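Local coordinates for protein trichomaglin (Trichosanthes lepiniana, PDB 1SGL) that is an S-like ribonuclease of the T2 family and, as in its relatives, probably cleaves single-stranded RNA, at residues I141-I154 against G196-P208. Sequence-based numbering, arbitrary orientation.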
loop_
_atom_site.group_PDB
_atom_site.type_symbol
_atom_site.label_atom_id
_atom_site.label_comp_id
_atom_site.label_asym_id
_atom_site.label_seq_id
_atom_site.Cartn_x
_atom_site.Cartn_y
_atom_site.Cartn_z
ATOM N N ILE A 141 8.781 -13.596 10.679
ATOM C CA ILE A 141 7.364 -13.587 10.352
ATOM C C ILE A 141 7.283 -13.668 8.826
ATOM O O ILE A 141 7.609 -12.714 8.114
ATOM C CB ILE A 141 6.687 -12.306 10.885
ATOM C CG1 ILE A 141 6.831 -12.260 12.413
ATOM C CG2 ILE A 141 5.201 -12.291 10.507
ATOM C CD1 ILE A 141 6.211 -11.044 13.062
ATOM N N VAL A 142 6.873 -14.826 8.326
ATOM C CA VAL A 142 6.789 -15.038 6.888
ATOM C C VAL A 142 5.458 -15.639 6.455
ATOM O O VAL A 142 4.746 -16.235 7.260
ATOM C CB VAL A 142 7.923 -15.962 6.422
ATOM C CG1 VAL A 142 9.272 -15.322 6.732
ATOM C CG2 VAL A 142 7.819 -17.298 7.129
ATOM N N ALA A 143 5.138 -15.479 5.175
ATOM C CA ALA A 143 3.895 -15.998 4.618
ATOM C C ALA A 143 3.763 -17.479 4.946
ATOM O O ALA A 143 4.722 -18.233 4.834
ATOM C CB ALA A 143 3.867 -15.786 3.105
ATOM N N SER A 144 2.564 -17.886 5.341
ATOM C CA SER A 144 2.312 -19.268 5.712
ATOM C C SER A 144 0.821 -19.563 5.717
ATOM O O SER A 144 0.020 -18.748 6.164
ATOM C CB SER A 144 2.883 -19.541 7.104
ATOM O OG SER A 144 2.436 -20.788 7.602
ATOM N N ASN A 145 0.453 -20.742 5.231
ATOM C CA ASN A 145 -0.947 -21.135 5.189
ATOM C C ASN A 145 -1.306 -22.030 6.370
ATOM O O ASN A 145 -2.481 -22.303 6.617
ATOM C CB ASN A 145 -1.246 -21.863 3.877
ATOM C CG ASN A 145 -0.951 -21.009 2.660
ATOM O OD1 ASN A 145 -1.329 -19.842 2.606
ATOM N ND2 ASN A 145 -0.280 -21.588 1.675
ATOM N N SER A 146 -0.297 -22.471 7.115
ATOM C CA SER A 146 -0.536 -23.357 8.246
ATOM C C SER A 146 -0.350 -22.732 9.624
ATOM O O SER A 146 -0.850 -23.261 10.614
ATOM C CB SER A 146 0.351 -24.601 8.129
ATOM O OG SER A 146 1.723 -24.259 8.169
ATOM N N LYS A 147 0.362 -21.616 9.709
ATOM C CA LYS A 147 0.554 -20.996 11.010
ATOM C C LYS A 147 -0.031 -19.598 11.134
ATOM O O LYS A 147 -0.052 -18.821 10.185
ATOM C CB LYS A 147 2.043 -20.974 11.381
ATOM C CG LYS A 147 2.934 -20.241 10.408
ATOM C CD LYS A 147 4.415 -20.443 10.742
ATOM C CE LYS A 147 5.310 -19.947 9.600
ATOM N NZ LYS A 147 6.770 -20.094 9.875
ATOM N N MET A 148 -0.531 -19.299 12.321
ATOM C CA MET A 148 -1.089 -17.994 12.606
ATOM C C MET A 148 -0.057 -17.263 13.458
ATOM O O MET A 148 0.811 -17.898 14.059
ATOM C CB MET A 148 -2.406 -18.142 13.364
ATOM C CG MET A 148 -3.485 -18.827 12.558
ATOM S SD MET A 148 -5.020 -18.916 13.467
ATOM C CE MET A 148 -5.793 -17.358 12.990
ATOM N N TYR A 149 -0.146 -15.937 13.502
ATOM C CA TYR A 149 0.795 -15.142 14.277
ATOM C C TYR A 149 0.118 -14.255 15.299
ATOM O O TYR A 149 -1.005 -13.790 15.101
ATOM C CB TYR A 149 1.631 -14.243 13.366
ATOM C CG TYR A 149 2.529 -14.977 12.412
ATOM C CD1 TYR A 149 2.124 -15.240 11.107
ATOM C CD2 TYR A 149 3.785 -15.425 12.817
ATOM C CE1 TYR A 149 2.947 -15.930 10.232
ATOM C CE2 TYR A 149 4.611 -16.116 11.948
ATOM C CZ TYR A 149 4.189 -16.364 10.658
ATOM O OH TYR A 149 5.019 -17.029 9.788
ATOM N N ASP A 150 0.824 -14.004 16.391
ATOM C CA ASP A 150 0.310 -13.138 17.438
ATOM C C ASP A 150 0.339 -11.733 16.827
ATOM O O ASP A 150 1.364 -11.298 16.301
ATOM C CB ASP A 150 1.221 -13.211 18.670
ATOM C CG ASP A 150 0.452 -13.084 19.972
ATOM O OD1 ASP A 150 -0.076 -11.990 20.265
ATOM O OD2 ASP A 150 0.369 -14.088 20.705
ATOM N N LEU A 151 -0.790 -11.041 16.865
ATOM C CA LEU A 151 -0.861 -9.703 16.298
ATOM C C LEU A 151 0.299 -8.851 16.813
ATOM O O LEU A 151 0.985 -8.175 16.039
ATOM C CB LEU A 151 -2.190 -9.043 16.669
ATOM C CG LEU A 151 -2.372 -7.618 16.142
ATOM C CD1 LEU A 151 -2.300 -7.630 14.623
ATOM C CD2 LEU A 151 -3.705 -7.054 16.622
ATOM N N LYS A 152 0.510 -8.911 18.126
ATOM C CA LYS A 152 1.558 -8.162 18.805
ATOM C C LYS A 152 2.960 -8.358 18.222
ATOM O O LYS A 152 3.747 -7.418 18.181
ATOM C CB LYS A 152 1.563 -8.530 20.294
ATOM C CG LYS A 152 2.589 -7.785 21.119
ATOM C CD LYS A 152 2.047 -6.493 21.730
ATOM C CE LYS A 152 1.620 -5.472 20.686
ATOM N NZ LYS A 152 0.322 -5.845 20.063
ATOM N N ASP A 153 3.278 -9.571 17.783
ATOM C CA ASP A 153 4.592 -9.838 17.209
ATOM C C ASP A 153 4.811 -9.004 15.953
ATOM O O ASP A 153 5.908 -8.496 15.717
ATOM C CB ASP A 153 4.746 -11.319 16.850
ATOM C CG ASP A 153 5.116 -12.179 18.041
ATOM O OD1 ASP A 153 5.153 -11.660 19.172
ATOM O OD2 ASP A 153 5.377 -13.381 17.848
ATOM N N ILE A 154 3.762 -8.879 15.145
ATOM C CA ILE A 154 3.845 -8.117 13.909
ATOM C C ILE A 154 3.963 -6.620 14.195
ATOM O O ILE A 154 4.808 -5.942 13.616
ATOM C CB ILE A 154 2.619 -8.399 13.018
ATOM C CG1 ILE A 154 2.569 -9.896 12.700
ATOM C CG2 ILE A 154 2.690 -7.569 11.737
ATOM C CD1 ILE A 154 1.402 -10.318 11.837
ATOM N N GLY A 196 -9.341 -0.797 15.771
ATOM C CA GLY A 196 -9.690 -2.151 16.155
ATOM C C GLY A 196 -10.180 -2.905 14.936
ATOM O O GLY A 196 -11.257 -2.615 14.414
ATOM N N SER A 197 -9.391 -3.859 14.459
ATOM C CA SER A 197 -9.791 -4.624 13.285
ATOM C C SER A 197 -9.375 -6.078 13.366
ATOM O O SER A 197 -10.185 -6.983 13.182
ATOM C CB SER A 197 -9.191 -4.010 12.015
ATOM O OG SER A 197 -9.381 -4.868 10.898
ATOM N N CYS A 198 -8.099 -6.293 13.642
ATOM C CA CYS A 198 -7.558 -7.633 13.710
ATOM C C CYS A 198 -7.723 -8.314 15.059
ATOM O O CYS A 198 -7.641 -7.672 16.100
ATOM C CB CYS A 198 -6.079 -7.598 13.358
ATOM S SG CYS A 198 -5.705 -7.080 11.659
ATOM N N PRO A 199 -7.965 -9.634 15.049
ATOM C CA PRO A 199 -8.125 -10.396 16.289
ATOM C C PRO A 199 -6.718 -10.626 16.848
ATOM O O PRO A 199 -5.741 -10.190 16.236
ATOM C CB PRO A 199 -8.787 -11.680 15.814
ATOM C CG PRO A 199 -8.176 -11.875 14.452
ATOM C CD PRO A 199 -8.226 -10.480 13.869
ATOM N N ARG A 200 -6.613 -11.312 17.985
ATOM C CA ARG A 200 -5.315 -11.562 18.617
ATOM C C ARG A 200 -4.379 -12.410 17.761
ATOM O O ARG A 200 -3.167 -12.231 17.802
ATOM C CB ARG A 200 -5.493 -12.238 19.986
ATOM C CG ARG A 200 -4.191 -12.312 20.794
ATOM C CD ARG A 200 -4.363 -13.062 22.112
ATOM N NE ARG A 200 -5.675 -12.802 22.680
ATOM C CZ ARG A 200 -6.135 -11.593 22.982
ATOM N NH1 ARG A 200 -5.379 -10.517 22.782
ATOM N NH2 ARG A 200 -7.372 -11.457 23.449
ATOM N N TYR A 201 -4.931 -13.347 17.005
ATOM C CA TYR A 201 -4.099 -14.174 16.143
ATOM C C TYR A 201 -4.497 -13.918 14.698
ATOM O O TYR A 201 -5.681 -13.855 14.375
ATOM C CB TYR A 201 -4.248 -15.651 16.506
ATOM C CG TYR A 201 -3.801 -15.940 17.920
ATOM C CD1 TYR A 201 -4.684 -15.820 18.988
ATOM C CD2 TYR A 201 -2.477 -16.273 18.197
ATOM C CE1 TYR A 201 -4.262 -16.022 20.298
ATOM C CE2 TYR A 201 -2.047 -16.475 19.501
ATOM C CZ TYR A 201 -2.947 -16.347 20.544
ATOM O OH TYR A 201 -2.527 -16.530 21.838
ATOM N N VAL A 202 -3.505 -13.747 13.834
ATOM C CA VAL A 202 -3.780 -13.463 12.439
ATOM C C VAL A 202 -3.000 -14.362 11.503
ATOM O O VAL A 202 -2.064 -15.054 11.906
ATOM C CB VAL A 202 -3.462 -11.986 12.098
ATOM C CG1 VAL A 202 -4.318 -11.060 12.950
ATOM C CG2 VAL A 202 -1.978 -11.701 12.315
ATOM N N SER A 203 -3.396 -14.359 10.240
ATOM C CA SER A 203 -2.711 -15.185 9.271
ATOM C C SER A 203 -2.218 -14.356 8.101
ATOM O O SER A 203 -2.844 -13.374 7.705
ATOM C CB SER A 203 -3.632 -16.309 8.789
ATOM O OG SER A 203 -4.783 -15.793 8.159
ATOM N N LEU A 204 -1.063 -14.759 7.581
ATOM C CA LEU A 204 -0.412 -14.122 6.447
ATOM C C LEU A 204 -0.311 -15.222 5.402
ATOM O O LEU A 204 0.737 -15.838 5.234
ATOM C CB LEU A 204 0.989 -13.640 6.843
ATOM C CG LEU A 204 1.067 -12.464 7.826
ATOM C CD1 LEU A 204 2.480 -12.329 8.383
ATOM C CD2 LEU A 204 0.661 -11.188 7.119
ATOM N N PRO A 205 -1.414 -15.494 4.694
ATOM C CA PRO A 205 -1.417 -16.543 3.670
ATOM C C PRO A 205 -0.523 -16.254 2.469
ATOM O O PRO A 205 -0.253 -15.094 2.135
ATOM C CB PRO A 205 -2.892 -16.640 3.285
ATOM C CG PRO A 205 -3.370 -15.226 3.454
ATOM C CD PRO A 205 -2.722 -14.812 4.760
ATOM N N GLU A 206 -0.058 -17.321 1.827
ATOM C CA GLU A 206 0.785 -17.173 0.650
ATOM C C GLU A 206 -0.139 -16.988 -0.544
ATOM O O GLU A 206 -1.336 -17.281 -0.468
ATOM C CB GLU A 206 1.625 -18.429 0.428
ATOM C CG GLU A 206 2.362 -18.936 1.652
ATOM C CD GLU A 206 2.986 -20.300 1.409
ATOM O OE1 GLU A 206 4.016 -20.371 0.708
ATOM O OE2 GLU A 206 2.435 -21.304 1.905
ATOM N N ILE A 207 0.413 -16.494 -1.644
ATOM C CA ILE A 207 -0.374 -16.316 -2.853
ATOM C C ILE A 207 -0.756 -17.714 -3.324
ATOM O O ILE A 207 0.088 -18.602 -3.387
ATOM C CB ILE A 207 0.439 -15.615 -3.949
ATOM C CG1 ILE A 207 0.694 -14.159 -3.550
ATOM C CG2 ILE A 207 -0.299 -15.693 -5.276
ATOM C CD1 ILE A 207 1.675 -13.435 -4.454
ATOM N N PRO A 208 -2.040 -17.935 -3.634
ATOM C CA PRO A 208 -2.487 -19.253 -4.095
ATOM C C PRO A 208 -1.810 -19.652 -5.406
ATOM O O PRO A 208 -1.640 -18.820 -6.297
ATOM C CB PRO A 208 -3.993 -19.063 -4.269
ATOM C CG PRO A 208 -4.327 -17.993 -3.261
ATOM C CD PRO A 208 -3.185 -17.024 -3.452
HETATM O O HOH W 1 -0.255 -16.984 8.356
HETATM O O HOH W 2 -0.151 -21.263 -1.279
HETATM O O HOH W 3 -1.752 -9.869 19.535
#
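L204 pushes its CD1 methyl into a hollow formed by I141, the Y149 ring and I154. The fit is tight at I141 CG2, 3.5 Å from L204 CD1. That same CG2 methyl sits over the centre of one face of the Y149 ring and helps hold the ring's turn. Y149 OH donates to V142 O, which pins the far end of the ring. I154 reaches tip to tip toward both L204 and V202, its CD1 3.7 Å from V202 CG2. L151 lays CD1 4.0 Å from C198 CB because chi1 of 179° turns CG away from its backbone N.

Beneath these apolar groups runs a short antiparallel pairing. Y149 and V202 exchange two backbone hydrogen bonds, 2.6 Å for Y149 N to V202 O, and L151 N donates to R200 O. On the face of D150 and Y201, D150 OD2 approaches Y201 CE2 obliquely. Farther along, S144 N donates to L204 O, and water 1 links S144 O and K147 O to L204 N.

N145 OD1 accepts E206 N at 2.9 Å, while E206 CG packs against A143 CB at 3.8 Å. E206 OE2 lies 2.7 Å from N145 ND2, at a poor angle for a hydrogen bond. A glycine in place of E206 would probably uncover one side of A143 CB and leave N145 ND2 without its carboxylate neighbour.

This two-stranded sheet borders the main sheet: W14 of strand 7-14 touches A143 and L204, L136 of helix 132-139 backs I141 and I154, and the C170-C198 disulfide ties in strand 167-170.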